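Local coordinates for protein rifamycin polyketide synthase (Amycolatopsis mediterranei, PDB 4LN9) that dehydrates a polyketide intermediate as the dehydratase domain of the terminal rifamycin module, eliminating water from what is probably a beta-hydroxyacyl chain, at residues G82-A87 / F265-L270; R199-V204 / L239-H244; W205-G208 / T213-F216; R283-K286 / L292-E295; A296-E299 / L303-T306. All coordinates share one frame; numbering follows the deposited sequence.

In the fold
Helix 80-93 opens contact 1, whose loop closes 178 residues on, when strand 263-272 returns to it. Nested inside that loop is contact 2, which packs the start of strand 201-207 on helix 236-251. Contact 3 is nested again within contact 2 and is the hairpin of strands 201-207 and 214-220. Contacts 4 and 5 follow in series: hairpin 279-285/291-297, then hairpin 291-297/303-313, with one shared strand. No two contacts cross. Contact 1 touches contact 2 where V84 meets L239, helix to helix, and where W267 of the strand meets L243. Contacts 3 and 4 are joined by a salt bridge, and contacts 1 and 5 by adjacent strands.

Contact 1 of 5, residues G82-A87 / F265-L270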
# COMPACT_ATOMS: atom_id res chain seq x y z
N GLY A 82 -0.02 -7.62 -20.33
CA GLY A 82 -0.10 -6.49 -19.42
C GLY A 82 0.13 -6.93 -17.99
O GLY A 82 0.81 -6.26 -17.21
N LEU A 83 -0.41 -8.09 -17.65
CA LEU A 83 -0.21 -8.69 -16.33
C LEU A 83 1.25 -9.10 -16.13
O LEU A 83 1.84 -8.85 -15.08
CB LEU A 83 -1.13 -9.89 -16.15
CG LEU A 83 -2.62 -9.53 -16.21
CD1 LEU A 83 -3.48 -10.74 -15.87
CD2 LEU A 83 -2.92 -8.37 -15.27
N VAL A 84 1.85 -9.67 -17.18
CA VAL A 84 3.27 -9.99 -17.18
C VAL A 84 4.13 -8.75 -16.91
O VAL A 84 5.05 -8.80 -16.09
CB VAL A 84 3.70 -10.64 -18.51
CG1 VAL A 84 5.22 -10.71 -18.61
CG2 VAL A 84 3.09 -12.02 -18.66
N GLU A 85 3.80 -7.65 -17.58
CA GLU A 85 4.55 -6.40 -17.41
C GLU A 85 4.43 -5.87 -15.98
O GLU A 85 5.41 -5.40 -15.40
CB GLU A 85 4.10 -5.34 -18.42
CG GLU A 85 4.42 -3.90 -18.02
CD GLU A 85 5.87 -3.51 -18.27
OE1 GLU A 85 6.61 -4.32 -18.87
OE2 GLU A 85 6.27 -2.40 -17.86
N LEU A 86 3.22 -5.93 -15.43
CA LEU A 86 3.00 -5.53 -14.05
C LEU A 86 3.85 -6.36 -13.11
O LEU A 86 4.47 -5.84 -12.18
CB LEU A 86 1.52 -5.66 -13.70
CG LEU A 86 0.57 -4.81 -14.55
CD1 LEU A 86 -0.87 -4.99 -14.11
CD2 LEU A 86 0.97 -3.34 -14.49
N ALA A 87 3.84 -7.68 -13.32
CA ALA A 87 4.55 -8.60 -12.45
C ALA A 87 6.04 -8.33 -12.49
O ALA A 87 6.70 -8.24 -11.46
CB ALA A 87 4.26 -10.04 -12.85
N PHE A 265 -2.39 -18.95 -20.66
CA PHE A 265 -2.74 -19.59 -19.39
C PHE A 265 -1.57 -19.59 -18.39
O PHE A 265 -1.66 -18.97 -17.33
CB PHE A 265 -3.26 -21.01 -19.62
CG PHE A 265 -3.54 -21.77 -18.35
CD1 PHE A 265 -2.87 -22.95 -18.07
CD2 PHE A 265 -4.54 -21.36 -17.48
CE1 PHE A 265 -3.14 -23.66 -16.92
CE2 PHE A 265 -4.81 -22.06 -16.32
CZ PHE A 265 -4.11 -23.22 -16.04
N ALA A 266 -0.47 -20.24 -18.76
CA ALA A 266 0.68 -20.36 -17.87
C ALA A 266 1.97 -19.86 -18.53
O ALA A 266 2.40 -20.39 -19.55
CB ALA A 266 0.84 -21.79 -17.39
N TRP A 267 2.63 -18.92 -17.86
CA TRP A 267 3.91 -18.38 -18.32
C TRP A 267 5.01 -18.99 -17.51
O TRP A 267 4.95 -19.00 -16.28
CB TRP A 267 3.93 -16.87 -18.10
CG TRP A 267 2.90 -16.12 -18.91
CD1 TRP A 267 1.53 -16.04 -18.68
CD2 TRP A 267 3.14 -15.25 -20.07
NE1 TRP A 267 0.93 -15.21 -19.60
CE2 TRP A 267 1.84 -14.72 -20.47
CE3 TRP A 267 4.27 -14.89 -20.79
CZ2 TRP A 267 1.69 -13.89 -21.57
CZ3 TRP A 267 4.11 -14.02 -21.88
CH2 TRP A 267 2.85 -13.54 -22.25
N ASN A 268 6.11 -19.35 -18.17
CA ASN A 268 7.25 -19.91 -17.48
C ASN A 268 8.56 -19.34 -18.01
O ASN A 268 8.78 -19.32 -19.22
CB ASN A 268 7.26 -21.44 -17.61
CG ASN A 268 6.08 -22.09 -16.91
OD1 ASN A 268 5.11 -22.49 -17.55
ND2 ASN A 268 6.16 -22.18 -15.59
N GLY A 269 9.37 -18.79 -17.12
CA GLY A 269 10.70 -18.32 -17.48
C GLY A 269 10.69 -17.12 -18.40
O GLY A 269 11.32 -17.12 -19.46
N LEU A 270 10.01 -16.06 -17.98
CA LEU A 270 10.04 -14.81 -18.72
C LEU A 270 11.06 -13.81 -18.18
O LEU A 270 11.08 -13.49 -16.99
CB LEU A 270 8.65 -14.16 -18.81
CG LEU A 270 8.76 -12.93 -19.70
CD1 LEU A 270 7.92 -13.04 -20.97
CD2 LEU A 270 8.48 -11.63 -18.96
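With chi1 of 169°, V84 sends CG1 anti to its backbone N and CG2 anti to its carbonyl carbon, and each methyl meets a different residue of strand 263-272. This is helix-on-sheet packing inside the double hotdog fold: helix 80-93, the long helix of the first hotdog, lies against a strand of the second. The CB bond of W267 points to the helix, and chi1 of -64° puts CG anti to the carbonyl carbon, with one indole face under V84. V84 CG2 sits 3.4 Å above the plane of the W267 ring, over its centre. The line from that methyl to the centroid of the six-membered ring is only 11° off the normal, so the contact is a CH-pi interaction. V84 CG2 is 3.5 Å from both W267 CE2 and W267 CD2, the two fusion carbons. No hydrogen bond spans the two segments, and the contact is buried.

The strand bends around this point. F265 and A266 form a classic bulge facing V311, and G269 and L270 form a G1 bulge facing L99, where the chain turns a corner. The rim of the indole also reaches helix 236-251, with W267 CH2 3.6 Å from L243 CD1. L270 comes in after the corner, pointing its branch end to end at V84. There L270 CD2 and V84 CG1 are 3.4 Å apart, tighter than usual for two methyl carbons.

Contact 2 of 5, residues R199-V204 / L239-H244; sequences RAVRAV and LDAALH
H244 meets V201 through the outer part of its imidazole, and its path starts with an unusual first torsion. At CB, chi1 of 79° places CG between the backbone N and the carbonyl carbon, which folds the ring back along its own helix. A241 CA then lies 3.3 Å above the H244 ring plane, over the centre of one face. Going round from CG, H244 ND1 donates to D240 OD2 across 2.6 Å. The carboxylate oxygen is within 3° of the imidazole plane, although it is used on its anti side and the bond leaves the carboxylate plane by 32°. This bond fixes the rotation of the ring. H244 CD2 and NE2 each come within 3.6 Å of V201 CG2, which meets the ring obliquely as the two side chains slide past each other in opposite directions. NE2 also hydrogen-bonds to Y184 OH, the same hydroxyl that bonds to V201 N, so one tyrosine ties the strand to the histidine.

In the double hotdog fold, helix 236-251 is the long helix of the second hotdog, and strand 201-207 belongs to the sheet wrapped around it. The chain comes closest at A200 and A241, whose CA atoms are 5.8 Å apart. Their methyls meet directly, A200 CB to A241 CB at 3.7 Å. V201 CG2, besides touching the imidazole, rests 3.5 Å from A241 O. I219 of strand 214-220 packs against A200, V201 and A241 alike.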
# COMPACT_ATOMS: atom_id res chain seq x y z
N ARG A 199 -2.23 -3.96 -33.42
CA ARG A 199 -1.96 -4.44 -34.77
C ARG A 199 -0.53 -4.11 -35.20
O ARG A 199 -0.31 -3.18 -35.98
CB ARG A 199 -3.00 -3.90 -35.76
CG ARG A 199 -4.38 -4.53 -35.58
CD ARG A 199 -5.30 -4.24 -36.75
NE ARG A 199 -5.46 -2.81 -36.98
CZ ARG A 199 -6.51 -2.10 -36.58
NH1 ARG A 199 -7.51 -2.69 -35.94
NH2 ARG A 199 -6.54 -0.79 -36.79
N ALA A 200 0.43 -4.79 -34.58
CA ALA A 200 1.83 -4.39 -34.68
C ALA A 200 2.66 -5.39 -35.49
O ALA A 200 3.86 -5.20 -35.66
CB ALA A 200 2.43 -4.18 -33.30
N VAL A 201 2.03 -6.47 -35.92
CA VAL A 201 2.73 -7.46 -36.74
C VAL A 201 2.93 -6.93 -38.16
O VAL A 201 1.95 -6.64 -38.86
CB VAL A 201 1.98 -8.80 -36.78
CG1 VAL A 201 2.71 -9.78 -37.69
CG2 VAL A 201 1.84 -9.37 -35.38
N ARG A 202 4.18 -6.72 -38.55
CA ARG A 202 4.50 -6.07 -39.82
C ARG A 202 4.81 -7.06 -40.94
O ARG A 202 4.59 -6.78 -42.11
CB ARG A 202 5.67 -5.10 -39.64
CG ARG A 202 5.39 -3.98 -38.65
CD ARG A 202 4.67 -2.83 -39.34
NE ARG A 202 5.49 -2.26 -40.40
CZ ARG A 202 5.01 -1.54 -41.41
NH1 ARG A 202 3.72 -1.24 -41.47
NH2 ARG A 202 5.84 -1.08 -42.34
N ALA A 203 5.40 -8.19 -40.57
CA ALA A 203 5.72 -9.24 -41.52
C ALA A 203 5.84 -10.55 -40.76
O ALA A 203 6.20 -10.56 -39.58
CB ALA A 203 7.03 -8.93 -42.23
N VAL A 204 5.53 -11.65 -41.43
CA VAL A 204 5.70 -12.97 -40.84
C VAL A 204 6.34 -13.91 -41.85
O VAL A 204 6.07 -13.81 -43.05
CB VAL A 204 4.34 -13.56 -40.41
CG1 VAL A 204 4.47 -15.04 -40.10
CG2 VAL A 204 3.79 -12.80 -39.22
N LEU A 239 4.67 -7.01 -26.76
CA LEU A 239 4.80 -8.40 -26.36
C LEU A 239 3.64 -9.25 -26.88
O LEU A 239 3.84 -10.36 -27.36
CB LEU A 239 4.93 -8.54 -24.84
CG LEU A 239 5.24 -9.95 -24.33
CD1 LEU A 239 6.48 -10.50 -25.02
CD2 LEU A 239 5.40 -9.96 -22.82
N ASP A 240 2.43 -8.69 -26.84
CA ASP A 240 1.27 -9.41 -27.36
C ASP A 240 1.41 -9.71 -28.85
O ASP A 240 1.08 -10.81 -29.30
CB ASP A 240 -0.03 -8.64 -27.10
CG ASP A 240 -1.27 -9.48 -27.38
OD1 ASP A 240 -1.70 -10.22 -26.48
OD2 ASP A 240 -1.77 -9.43 -28.53
N ALA A 241 1.81 -8.70 -29.62
CA ALA A 241 1.98 -8.88 -31.06
C ALA A 241 3.10 -9.88 -31.35
O ALA A 241 3.00 -10.67 -32.29
CB ALA A 241 2.26 -7.55 -31.73
N ALA A 242 4.15 -9.83 -30.55
CA ALA A 242 5.26 -10.78 -30.69
C ALA A 242 4.73 -12.20 -30.68
O ALA A 242 5.04 -12.99 -31.57
CB ALA A 242 6.28 -10.58 -29.58
N LEU A 243 3.76 -12.46 -29.80
CA LEU A 243 3.21 -13.80 -29.64
C LEU A 243 2.05 -14.09 -30.60
O LEU A 243 1.91 -15.21 -31.09
CB LEU A 243 2.77 -14.03 -28.19
CG LEU A 243 3.89 -14.11 -27.15
CD1 LEU A 243 3.34 -13.90 -25.75
CD2 LEU A 243 4.63 -15.44 -27.25
N HIS A 244 1.22 -13.08 -30.86
CA HIS A 244 0.05 -13.29 -31.72
C HIS A 244 0.36 -13.27 -33.20
O HIS A 244 -0.45 -13.75 -34.00
CB HIS A 244 -1.12 -12.37 -31.34
CG HIS A 244 -0.98 -10.94 -31.85
ND1 HIS A 244 -1.31 -9.88 -31.08
CD2 HIS A 244 -0.80 -10.45 -33.14
CE1 HIS A 244 -1.22 -8.75 -31.81
NE2 HIS A 244 -0.89 -9.10 -33.07

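Contact 3 of 5, residues W205-G208 / T213-F216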
# COMPACT_ATOMS: atom_id res chain seq x y z
N TRP A 205 7.33 -14.69 -41.40
CA TRP A 205 7.84 -15.80 -42.20
C TRP A 205 7.68 -17.08 -41.45
O TRP A 205 7.76 -17.10 -40.22
CB TRP A 205 9.31 -15.60 -42.54
CG TRP A 205 9.61 -14.30 -43.24
CD1 TRP A 205 9.89 -14.09 -44.58
CD2 TRP A 205 9.82 -13.00 -42.60
NE1 TRP A 205 10.18 -12.77 -44.82
CE2 TRP A 205 10.15 -12.06 -43.68
CE3 TRP A 205 9.75 -12.52 -41.30
CZ2 TRP A 205 10.39 -10.72 -43.43
CZ3 TRP A 205 9.98 -11.17 -41.06
CH2 TRP A 205 10.32 -10.30 -42.10
N ARG A 206 7.59 -18.18 -42.18
CA ARG A 206 7.40 -19.49 -41.57
C ARG A 206 8.43 -20.49 -42.09
O ARG A 206 8.84 -20.42 -43.25
CB ARG A 206 5.98 -20.01 -41.82
CG ARG A 206 5.71 -21.38 -41.24
CD ARG A 206 4.42 -21.98 -41.80
NE ARG A 206 3.28 -21.08 -41.61
CZ ARG A 206 2.71 -20.39 -42.59
NH1 ARG A 206 3.18 -20.47 -43.83
NH2 ARG A 206 1.66 -19.62 -42.34
N ARG A 207 8.82 -21.42 -41.23
CA ARG A 207 9.86 -22.40 -41.55
C ARG A 207 9.55 -23.67 -40.76
O ARG A 207 9.07 -23.60 -39.64
CB ARG A 207 11.22 -21.84 -41.15
CG ARG A 207 12.42 -22.62 -41.66
CD ARG A 207 13.57 -22.52 -40.67
NE ARG A 207 14.60 -21.59 -41.13
CZ ARG A 207 15.59 -21.13 -40.37
NH1 ARG A 207 15.64 -21.44 -39.08
NH2 ARG A 207 16.53 -20.36 -40.91
N GLY A 208 9.64 -24.82 -41.43
CA GLY A 208 9.26 -26.10 -40.80
C GLY A 208 7.77 -26.38 -40.90
O GLY A 208 7.04 -25.63 -41.55
N THR A 213 7.93 -26.30 -36.23
CA THR A 213 7.54 -25.01 -36.77
C THR A 213 8.25 -23.85 -36.07
O THR A 213 8.18 -23.72 -34.84
CB THR A 213 6.01 -24.80 -36.65
OG1 THR A 213 5.33 -25.68 -37.55
CG2 THR A 213 5.64 -23.36 -36.98
N GLU A 214 8.88 -22.98 -36.85
CA GLU A 214 9.33 -21.67 -36.37
C GLU A 214 8.52 -20.57 -37.04
O GLU A 214 8.33 -20.58 -38.25
CB GLU A 214 10.81 -21.47 -36.70
CG GLU A 214 11.74 -22.53 -36.13
CD GLU A 214 13.16 -22.38 -36.65
OE1 GLU A 214 13.41 -22.76 -37.81
OE2 GLU A 214 14.02 -21.86 -35.91
N THR A 215 8.12 -19.57 -36.26
CA THR A 215 7.52 -18.35 -36.80
C THR A 215 8.44 -17.16 -36.56
O THR A 215 8.85 -16.90 -35.43
CB THR A 215 6.15 -18.07 -36.16
OG1 THR A 215 5.27 -19.17 -36.38
CG2 THR A 215 5.54 -16.80 -36.74
N PHE A 216 8.78 -16.45 -37.63
CA PHE A 216 9.59 -15.24 -37.54
C PHE A 216 8.73 -14.02 -37.87
O PHE A 216 7.83 -14.11 -38.71
CB PHE A 216 10.78 -15.32 -38.50
CG PHE A 216 11.68 -16.50 -38.24
CD1 PHE A 216 12.52 -16.51 -37.14
CD2 PHE A 216 11.61 -17.63 -39.04
CE1 PHE A 216 13.32 -17.60 -36.87
CE2 PHE A 216 12.43 -18.72 -38.79
CZ PHE A 216 13.27 -18.71 -37.69
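W205 and F216 form the end of this antiparallel hairpin away from the turn, bonded both ways: W205 N to F216 O at 2.8 Å, and F216 N to W205 O at 2.9 Å. R207 and E214 repeat the hydrogen-bonded pairing two residues on, with E214 N to R207 O at 2.9 Å and the return bond longer. R206 and T215, the non-hydrogen-bonded pair between them, face helix 236-251, where T215 packs on S245 and T246. On the other face, the edge of the indole at W205 CE3 lies 4.1 Å from F216 CB. R207 and E214 run side by side there, with guanidinium and carboxylate planes 38° apart. F216 CE2 lies over one face of the R207 guanidinium, 4.0 Å above its plane and off toward the rim, and R207 NH2 bonds to P173 O.

Toward the turn the contact thins. G208 is exposed and comes no nearer to T213 than 4.2 Å, from G208 C to T213 OG1, a hydroxyl that bonds back to G210 O.

E214 OE2 pairs with R283 and OE1, less surely placed, with R207 NH1 in a salt bridge, so the carboxylate lies between two arginines, which would probably stabilise its negative charge.

Contact 4 of 5, residues R283-K286 / L292-E295; sequences RVAK and LSLE
A285 and S293 form one hydrogen-bonded pair of this antiparallel hairpin, with S293 N donating to A285 O at 2.8 Å. R283 and E295 form the other, with R283 N to E295 O at 2.9 Å. Both pairs are closed by a longer return bond, so four backbone bonds set the register. A water adds to them on the face that carries R283 and S293. The water donates to R283 O at 2.6 Å, and more weakly to S293 O, while accepting a weak bond from R283 NH1. A weak water bridge thus links the arginine's NH1 to its own carbonyl, while its NE goes to E214. The E295 carboxylate bonds instead to the backbone N of A164 and F165; R283 NH1 and E295 OE1 are 6.1 Å apart, not in contact.

Packing is on the other face. With chi1 of 178°, V284 splits its methyls between two leucines: V284 CG2 meets L294 CD1 at 3.6 Å, and CG1 meets L292 CD2 at 3.8 Å. Both side chains cross the valine at a slant. K286 only grazes L292 as the strand runs out.

This apolar face looks toward helix 236-251, where V284 packs on T246 and L294 on L239. Backbone bonds continue the sheet from V284 to T215 of strand 214-220, and from L292 and L294 to L310 and L307 of strand 303-313.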
# COMPACT_ATOMS: atom_id res chain seq x y z
N ARG A 283 11.58 -14.66 -32.91
CA ARG A 283 11.41 -16.07 -33.27
C ARG A 283 10.50 -16.76 -32.26
O ARG A 283 10.76 -16.74 -31.06
CB ARG A 283 12.76 -16.79 -33.32
CG ARG A 283 12.65 -18.30 -33.50
CD ARG A 283 14.01 -18.98 -33.37
NE ARG A 283 13.93 -20.42 -33.62
CZ ARG A 283 13.74 -21.33 -32.68
NH1 ARG A 283 13.57 -20.96 -31.42
NH2 ARG A 283 13.73 -22.62 -32.99
N VAL A 284 9.42 -17.36 -32.76
CA VAL A 284 8.52 -18.12 -31.90
C VAL A 284 8.51 -19.60 -32.29
O VAL A 284 8.38 -19.94 -33.46
CB VAL A 284 7.08 -17.56 -31.95
CG1 VAL A 284 6.15 -18.40 -31.08
CG2 VAL A 284 7.07 -16.11 -31.49
N ALA A 285 8.74 -20.47 -31.31
CA ALA A 285 8.77 -21.91 -31.55
C ALA A 285 7.94 -22.71 -30.55
O ALA A 285 7.41 -22.16 -29.59
CB ALA A 285 10.20 -22.42 -31.59
N LYS A 286 7.91 -24.03 -30.74
CA LYS A 286 7.13 -24.93 -29.89
C LYS A 286 8.03 -25.92 -29.16
O LYS A 286 8.47 -26.91 -29.74
CB LYS A 286 6.11 -25.70 -30.73
CG LYS A 286 4.87 -24.89 -31.09
CD LYS A 286 4.57 -24.97 -32.58
CE LYS A 286 3.28 -24.25 -32.92
NZ LYS A 286 3.28 -23.79 -34.35
N LEU A 292 4.46 -22.39 -26.44
CA LEU A 292 5.31 -21.51 -27.24
C LEU A 292 6.56 -21.11 -26.46
O LEU A 292 6.50 -20.94 -25.24
CB LEU A 292 4.54 -20.25 -27.63
CG LEU A 292 3.32 -20.41 -28.54
CD1 LEU A 292 2.67 -19.05 -28.76
CD2 LEU A 292 3.73 -21.03 -29.87
N SER A 293 7.65 -20.84 -27.17
CA SER A 293 8.78 -20.12 -26.60
C SER A 293 9.07 -18.91 -27.47
O SER A 293 8.66 -18.86 -28.63
CB SER A 293 10.01 -21.03 -26.54
OG SER A 293 10.43 -21.40 -27.84
N LEU A 294 9.68 -17.88 -26.89
CA LEU A 294 9.91 -16.64 -27.61
C LEU A 294 11.30 -16.10 -27.32
O LEU A 294 11.79 -16.19 -26.19
CB LEU A 294 8.84 -15.60 -27.24
CG LEU A 294 9.09 -14.15 -27.67
CD1 LEU A 294 8.95 -14.01 -29.18
CD2 LEU A 294 8.14 -13.20 -26.96
N GLU A 295 11.98 -15.64 -28.37
CA GLU A 295 13.16 -14.79 -28.23
C GLU A 295 12.98 -13.59 -29.15
O GLU A 295 12.51 -13.74 -30.28
CB GLU A 295 14.43 -15.57 -28.63
CG GLU A 295 15.74 -14.84 -28.36
CD GLU A 295 16.96 -15.74 -28.50
OE1 GLU A 295 17.11 -16.39 -29.56
OE2 GLU A 295 17.80 -15.77 -27.57
O HOH W 1 11.89 -18.82 -29.89

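Contact 5 of 5, residues A296-E299 / L303-T306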
# COMPACT_ATOMS: atom_id res chain seq x y z
N ALA A 296 13.23 -12.40 -28.63
CA ALA A 296 13.05 -11.18 -29.41
C ALA A 296 14.22 -10.23 -29.20
O ALA A 296 14.77 -10.13 -28.10
CB ALA A 296 11.73 -10.51 -29.05
N VAL A 297 14.69 -9.64 -30.30
CA VAL A 297 15.77 -8.66 -30.25
C VAL A 297 15.29 -7.32 -30.81
O VAL A 297 14.28 -7.26 -31.52
CB VAL A 297 17.01 -9.12 -31.04
CG1 VAL A 297 17.60 -10.39 -30.44
CG2 VAL A 297 16.68 -9.32 -32.52
N ASP A 298 15.98 -6.24 -30.45
CA ASP A 298 15.72 -4.95 -31.09
C ASP A 298 16.51 -4.83 -32.39
O ASP A 298 17.21 -5.77 -32.78
CB ASP A 298 16.03 -3.78 -30.14
CG ASP A 298 17.48 -3.76 -29.69
OD1 ASP A 298 18.36 -4.18 -30.47
OD2 ASP A 298 17.74 -3.24 -28.58
N GLU A 299 16.36 -3.72 -33.09
CA GLU A 299 16.92 -3.60 -34.43
C GLU A 299 18.45 -3.53 -34.42
O GLU A 299 19.10 -3.90 -35.40
CB GLU A 299 16.32 -2.40 -35.16
CG GLU A 299 15.02 -2.73 -35.88
CD GLU A 299 15.19 -3.87 -36.87
OE1 GLU A 299 16.10 -3.78 -37.72
OE2 GLU A 299 14.49 -4.90 -36.72
N LEU A 303 19.32 -8.37 -27.17
CA LEU A 303 18.18 -9.08 -26.57
C LEU A 303 17.18 -8.11 -25.93
O LEU A 303 17.57 -7.26 -25.12
CB LEU A 303 18.66 -10.07 -25.52
CG LEU A 303 18.75 -11.55 -25.89
CD1 LEU A 303 19.14 -12.35 -24.65
CD2 LEU A 303 17.44 -12.06 -26.47
N VAL A 304 15.89 -8.41 -26.09
CA VAL A 304 14.84 -7.66 -25.41
C VAL A 304 13.99 -8.53 -24.47
O VAL A 304 13.80 -8.17 -23.30
CB VAL A 304 13.93 -6.92 -26.40
CG1 VAL A 304 12.81 -6.19 -25.67
CG2 VAL A 304 14.75 -5.94 -27.24
N VAL A 305 13.50 -9.66 -24.96
CA VAL A 305 12.73 -10.58 -24.12
C VAL A 305 12.97 -12.04 -24.49
O VAL A 305 13.18 -12.37 -25.65
CB VAL A 305 11.22 -10.25 -24.13
CG1 VAL A 305 10.72 -10.06 -25.56
CG2 VAL A 305 10.42 -11.33 -23.42
N THR A 306 13.09 -12.89 -23.47
CA THR A 306 13.06 -14.33 -23.70
C THR A 306 11.96 -14.98 -22.87
O THR A 306 11.68 -14.55 -21.75
CB THR A 306 14.41 -15.00 -23.37
OG1 THR A 306 14.80 -14.67 -22.03
CG2 THR A 306 15.49 -14.54 -24.34
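A classic beta bulge interrupts the hairpin of strands 291-297 and 303-313, where V304 and V305 together face A296. The evidence is in the carbonyl of A296: its O accepts from V304 N at 2.9 Å, and from V305 N only weakly, at 3.4 Å. In return A296 N donates to V305 O at 3.0 Å. Beyond this the register has slipped by one, so that V297 pairs with L303, their CA atoms 4.4 Å apart.

Within the bulge the V304 CB points toward the partner segment. With chi1 of 178° setting CG1 anti to the backbone N, CG2 lies anti to the carbonyl carbon, and V304 CG2 meets D298 N at 3.5 Å and D298 CB at 3.8 Å. V305 holds CG1 between its backbone N and carbonyl carbon, and this methyl lies 3.7 Å from A296 CB. L303 CD2 covers the A296 carbonyl O, also from 3.7 Å. D298 OD1 bonds to S300 OG and G302 N, closing the turn.

On one side A296 packs on L280 of strand 279-285; on the other V305 meets L270 of strand 263-272. Such a bulged hairpin fits the strongly bent antiparallel sheet of a hotdog domain, here the second of the double hotdog.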